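Long-range contact in AlyGC (Glaciecola chathamensis, PDB 5GKD), which probably cleaves alginate by beta-elimination, as a calcium-binding polysaccharide lyase of family 6 from a marine bacterium: residues 214-228 against 236-250. Residues are numbered along the deposited sequence; the frame is centred on the assembly and turned at random.
Sequences EIISNKSGKNSIRNN and TLTLRHGNGNIVENN. With CA (calcium ion), chain E; PO4 (phosphate ion), chain H; CO3 (carbonate ion), chain J.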
# COMPACT_ATOMS: atom_id res chain seq x y z
N GLU A 214 -17.41 -17.91 11.52
CA GLU A 214 -17.37 -19.36 11.39
C GLU A 214 -16.04 -19.88 11.91
O GLU A 214 -15.00 -19.64 11.30
CB GLU A 214 -17.58 -19.79 9.94
CG GLU A 214 -18.91 -19.43 9.33
CD GLU A 214 -19.00 -19.94 7.92
OE1 GLU A 214 -18.27 -19.42 7.06
OE2 GLU A 214 -19.77 -20.89 7.66
N ILE A 215 -16.08 -20.56 13.05
CA ILE A 215 -14.96 -21.39 13.48
C ILE A 215 -14.85 -22.61 12.57
O ILE A 215 -13.81 -22.86 11.96
CB ILE A 215 -15.13 -21.82 14.95
CG1 ILE A 215 -15.20 -20.63 15.90
CG2 ILE A 215 -14.01 -22.77 15.38
CD1 ILE A 215 -15.80 -21.05 17.23
N ILE A 216 -15.91 -23.40 12.52
CA ILE A 216 -16.09 -24.50 11.58
C ILE A 216 -17.15 -24.09 10.57
O ILE A 216 -18.22 -23.61 10.96
CB ILE A 216 -16.51 -25.80 12.29
CG1 ILE A 216 -15.43 -26.24 13.29
CG2 ILE A 216 -16.82 -26.86 11.27
CD1 ILE A 216 -15.77 -27.50 14.05
N SER A 217 -16.87 -24.30 9.30
CA SER A 217 -17.79 -23.97 8.21
C SER A 217 -18.07 -25.28 7.49
O SER A 217 -17.25 -25.73 6.68
CB SER A 217 -17.18 -22.92 7.28
OG SER A 217 -18.09 -22.50 6.27
N ASN A 218 -19.19 -25.94 7.81
CA ASN A 218 -19.53 -27.17 7.13
C ASN A 218 -20.21 -26.85 5.80
O ASN A 218 -21.19 -26.10 5.78
CB ASN A 218 -20.43 -28.06 7.99
CG ASN A 218 -20.53 -29.46 7.44
OD1 ASN A 218 -19.60 -30.25 7.57
ND2 ASN A 218 -21.64 -29.76 6.78
N LYS A 219 -19.68 -27.39 4.71
CA LYS A 219 -20.13 -27.06 3.35
C LYS A 219 -20.18 -28.31 2.49
O LYS A 219 -19.68 -28.35 1.37
CB LYS A 219 -19.21 -26.02 2.70
CG LYS A 219 -19.35 -24.59 3.22
CD LYS A 219 -18.48 -23.63 2.40
CE LYS A 219 -18.67 -22.17 2.80
NZ LYS A 219 -17.66 -21.27 2.17
N SER A 220 -20.76 -29.37 3.03
CA SER A 220 -20.91 -30.63 2.31
C SER A 220 -21.87 -31.50 3.11
O SER A 220 -22.36 -31.10 4.18
CB SER A 220 -19.57 -31.32 2.09
OG SER A 220 -18.84 -31.37 3.30
N GLY A 221 -22.12 -32.70 2.60
CA GLY A 221 -23.15 -33.56 3.14
C GLY A 221 -22.65 -34.66 4.06
O GLY A 221 -21.55 -35.19 3.88
N LYS A 222 -23.47 -34.99 5.05
CA LYS A 222 -23.35 -36.22 5.84
C LYS A 222 -22.02 -36.30 6.58
O LYS A 222 -21.40 -37.37 6.68
CB LYS A 222 -23.58 -37.45 4.97
CG LYS A 222 -24.84 -37.32 4.10
CD LYS A 222 -25.74 -38.53 4.22
CE LYS A 222 -26.39 -38.89 2.88
NZ LYS A 222 -27.02 -37.76 2.16
N ASN A 223 -21.58 -35.19 7.13
CA ASN A 223 -20.40 -35.18 7.97
C ASN A 223 -20.83 -35.35 9.41
O ASN A 223 -21.99 -35.15 9.76
CB ASN A 223 -19.62 -33.89 7.77
CG ASN A 223 -19.17 -33.71 6.33
OD1 ASN A 223 -18.69 -34.66 5.71
ND2 ASN A 223 -19.35 -32.50 5.79
N SER A 224 -19.88 -35.72 10.26
CA SER A 224 -20.13 -35.91 11.68
C SER A 224 -19.14 -35.06 12.48
O SER A 224 -17.93 -35.29 12.44
CB SER A 224 -20.03 -37.40 12.05
OG SER A 224 -19.89 -37.57 13.44
N ILE A 225 -19.65 -34.04 13.17
CA ILE A 225 -18.84 -33.10 13.92
C ILE A 225 -19.20 -33.28 15.39
O ILE A 225 -20.28 -32.87 15.82
CB ILE A 225 -19.05 -31.65 13.46
CG1 ILE A 225 -18.80 -31.56 11.95
CG2 ILE A 225 -18.13 -30.72 14.21
CD1 ILE A 225 -19.45 -30.35 11.30
N ARG A 226 -18.31 -33.90 16.16
CA ARG A 226 -18.68 -34.51 17.42
C ARG A 226 -17.57 -34.36 18.43
O ARG A 226 -16.38 -34.36 18.08
CB ARG A 226 -18.95 -36.00 17.25
CG ARG A 226 -17.66 -36.66 16.79
CD ARG A 226 -17.78 -38.05 16.29
NE ARG A 226 -18.83 -38.77 16.95
CZ ARG A 226 -18.67 -39.39 18.10
NH1 ARG A 226 -17.49 -39.38 18.73
NH2 ARG A 226 -19.67 -40.02 18.64
N ASN A 227 -17.95 -34.21 19.70
CA ASN A 227 -17.03 -34.36 20.82
C ASN A 227 -15.89 -33.35 20.78
O ASN A 227 -14.81 -33.62 21.30
CB ASN A 227 -16.45 -35.77 20.85
CG ASN A 227 -17.47 -36.80 21.24
OD1 ASN A 227 -18.29 -37.19 20.42
ND2 ASN A 227 -17.44 -37.24 22.49
N ASN A 228 -16.11 -32.19 20.19
CA ASN A 228 -15.11 -31.14 20.17
C ASN A 228 -15.38 -30.12 21.26
O ASN A 228 -16.51 -29.95 21.70
CB ASN A 228 -15.09 -30.45 18.80
CG ASN A 228 -14.91 -31.42 17.67
OD1 ASN A 228 -13.79 -31.87 17.39
ND2 ASN A 228 -16.01 -31.79 17.03
N THR A 236 -18.56 -19.48 15.70
CA THR A 236 -19.60 -20.48 15.74
C THR A 236 -19.15 -21.75 15.01
O THR A 236 -18.18 -21.75 14.25
CB THR A 236 -20.90 -19.99 15.07
OG1 THR A 236 -20.71 -19.88 13.65
CG2 THR A 236 -21.32 -18.64 15.62
N LEU A 237 -19.89 -22.82 15.27
CA LEU A 237 -19.93 -24.00 14.40
C LEU A 237 -21.11 -23.81 13.46
O LEU A 237 -22.26 -23.95 13.87
CB LEU A 237 -20.09 -25.26 15.24
CG LEU A 237 -19.94 -26.65 14.63
CD1 LEU A 237 -19.98 -27.71 15.74
CD2 LEU A 237 -20.95 -26.94 13.56
N THR A 238 -20.83 -23.50 12.20
CA THR A 238 -21.88 -23.18 11.25
C THR A 238 -22.08 -24.33 10.28
O THR A 238 -21.12 -24.80 9.65
CB THR A 238 -21.58 -21.89 10.49
OG1 THR A 238 -21.73 -20.76 11.36
CG2 THR A 238 -22.53 -21.74 9.30
N LEU A 239 -23.32 -24.80 10.19
CA LEU A 239 -23.78 -25.71 9.15
C LEU A 239 -24.15 -24.85 7.94
O LEU A 239 -25.31 -24.50 7.72
CB LEU A 239 -24.96 -26.54 9.66
CG LEU A 239 -24.73 -27.94 10.22
CD1 LEU A 239 -23.30 -28.21 10.65
CD2 LEU A 239 -25.72 -28.31 11.33
N ARG A 240 -23.12 -24.50 7.16
CA ARG A 240 -23.20 -23.41 6.19
C ARG A 240 -23.91 -23.81 4.90
O ARG A 240 -24.83 -23.13 4.45
CB ARG A 240 -21.79 -22.91 5.86
CG ARG A 240 -21.77 -21.75 4.91
CD ARG A 240 -22.39 -20.50 5.55
NE ARG A 240 -22.57 -19.44 4.57
CZ ARG A 240 -23.61 -19.35 3.74
NH1 ARG A 240 -24.58 -20.25 3.80
NH2 ARG A 240 -23.67 -18.36 2.86
N HIS A 241 -23.44 -24.89 4.25
CA HIS A 241 -24.05 -25.44 3.06
C HIS A 241 -24.06 -26.96 3.20
O HIS A 241 -23.23 -27.53 3.91
CB HIS A 241 -23.29 -25.10 1.74
CG HIS A 241 -23.16 -23.64 1.45
ND1 HIS A 241 -24.24 -22.78 1.39
CD2 HIS A 241 -22.07 -22.90 1.14
CE1 HIS A 241 -23.81 -21.57 1.08
NE2 HIS A 241 -22.50 -21.62 0.93
N GLY A 242 -24.98 -27.61 2.50
CA GLY A 242 -24.95 -29.06 2.57
C GLY A 242 -25.79 -29.61 3.71
O GLY A 242 -25.96 -28.98 4.75
N ASN A 243 -26.27 -30.84 3.52
CA ASN A 243 -27.40 -31.39 4.24
C ASN A 243 -27.04 -32.68 4.95
O ASN A 243 -26.10 -33.38 4.59
CB ASN A 243 -28.56 -31.67 3.28
CG ASN A 243 -28.91 -30.48 2.44
OD1 ASN A 243 -29.23 -29.42 2.96
ND2 ASN A 243 -28.83 -30.64 1.13
N GLY A 244 -27.83 -33.01 5.97
CA GLY A 244 -27.75 -34.32 6.57
C GLY A 244 -26.58 -34.53 7.50
O GLY A 244 -26.08 -35.65 7.60
N ASN A 245 -26.15 -33.49 8.20
CA ASN A 245 -25.00 -33.52 9.08
C ASN A 245 -25.42 -33.74 10.52
O ASN A 245 -26.52 -33.37 10.93
CB ASN A 245 -24.22 -32.21 8.95
CG ASN A 245 -23.80 -31.96 7.52
OD1 ASN A 245 -22.83 -32.56 7.05
ND2 ASN A 245 -24.55 -31.12 6.82
N ILE A 246 -24.52 -34.32 11.30
CA ILE A 246 -24.77 -34.55 12.71
C ILE A 246 -23.76 -33.75 13.51
O ILE A 246 -22.55 -33.92 13.33
CB ILE A 246 -24.72 -36.04 13.07
CG1 ILE A 246 -25.68 -36.82 12.18
CG2 ILE A 246 -25.09 -36.23 14.54
CD1 ILE A 246 -25.91 -38.27 12.59
N VAL A 247 -24.26 -32.87 14.38
CA VAL A 247 -23.48 -32.05 15.29
C VAL A 247 -23.84 -32.53 16.69
O VAL A 247 -24.98 -32.32 17.15
CB VAL A 247 -23.79 -30.56 15.12
CG1 VAL A 247 -23.12 -29.73 16.19
CG2 VAL A 247 -23.44 -30.07 13.73
N GLU A 248 -22.89 -33.17 17.38
CA GLU A 248 -23.25 -33.96 18.55
C GLU A 248 -22.11 -34.00 19.57
O GLU A 248 -20.94 -34.00 19.20
CB GLU A 248 -23.69 -35.33 18.05
CG GLU A 248 -22.74 -36.47 18.14
CD GLU A 248 -23.38 -37.75 17.64
OE1 GLU A 248 -22.85 -38.36 16.69
OE2 GLU A 248 -24.45 -38.12 18.17
N ASN A 249 -22.47 -33.96 20.85
CA ASN A 249 -21.53 -34.09 21.97
C ASN A 249 -20.47 -32.99 22.03
O ASN A 249 -19.45 -33.15 22.70
CB ASN A 249 -20.79 -35.44 21.96
CG ASN A 249 -21.71 -36.62 21.71
OD1 ASN A 249 -22.89 -36.59 22.03
ND2 ASN A 249 -21.15 -37.68 21.16
N ASN A 250 -20.68 -31.86 21.37
CA ASN A 250 -19.73 -30.77 21.45
C ASN A 250 -19.96 -29.93 22.69
O ASN A 250 -21.06 -29.87 23.24
CB ASN A 250 -19.82 -29.90 20.20
CG ASN A 250 -19.53 -30.68 18.94
OD1 ASN A 250 -18.38 -31.02 18.67
ND2 ASN A 250 -20.57 -31.01 18.19
CA CA E . -16.88 -17.49 6.53
P PO4 H . -19.08 -18.30 3.84
O1 PO4 H . -19.21 -19.56 4.65
O2 PO4 H . -17.79 -17.68 4.23
O3 PO4 H . -20.27 -17.35 4.14
O4 PO4 H . -18.91 -18.73 2.41
C CO3 J . -21.83 -16.75 6.06
O1 CO3 J . -21.40 -17.38 7.12
O2 CO3 J . -22.97 -16.15 6.25
O3 CO3 J . -21.15 -16.78 4.89
O HOH W 1 -23.94 -27.64 6.50
O HOH W 2 -27.35 -35.24 2.60
O HOH W 3 -18.96 -16.16 6.84
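N250 OD1 takes a backbone and a side-chain N-H of N228 between successive coils of a right-handed parallel beta-helix, the fold of the pectate lyase-like clan. Strand 217-219 pairs in parallel with 236-241, and 224-226 with 246-248. A beta bulge between E214 and I216 lets T236 O accept from both I215 N and I216 N. The N250 side chain, followed outward, starts with CB, 3.6 Å from N228 O. CG stands beside its own backbone N (chi1 -60°), which turns the amide back toward the neighbouring coil. There OD1 accepts its two bonds, from N228 N at 3.0 Å and, in the carbonyl plane, from N228 ND2. At the other branch ND2 reaches I225 O at 3.0 Å in a nearly straight bond (172°), meeting that oxygen from the face opposite to E248 N. With an alanine here, N228 N and N228 ND2 would probably lose the acceptor they share, and I225 O would keep E248 N but miss its second donor. At the other turn N245 OD1 likewise accepts from a backbone N, that of N223, but N223 ND2 turns to N218 OD1 instead. Inside the coil I225 CG2 packs on L237 CD1 at 3.9 Å. The face bearing E214, S217 and T238 borders the ion-binding site, which R240 also reaches. E214 OE1 binds calcium together with E183 and E212, while OE2 accepts from S217 OG and lies 3.3 Å from T238 CG2. The K219 chain runs extended alongside H241, CG 3.8 Å from its CD2, and delivers NZ to phosphate O4. Phosphate and carbonate overlap beside R240 NE and can only be alternative occupants. The R240 guanidinium is covered on one face by H241 NE2, and its NH2 is hydrogen-bonded to R302 O.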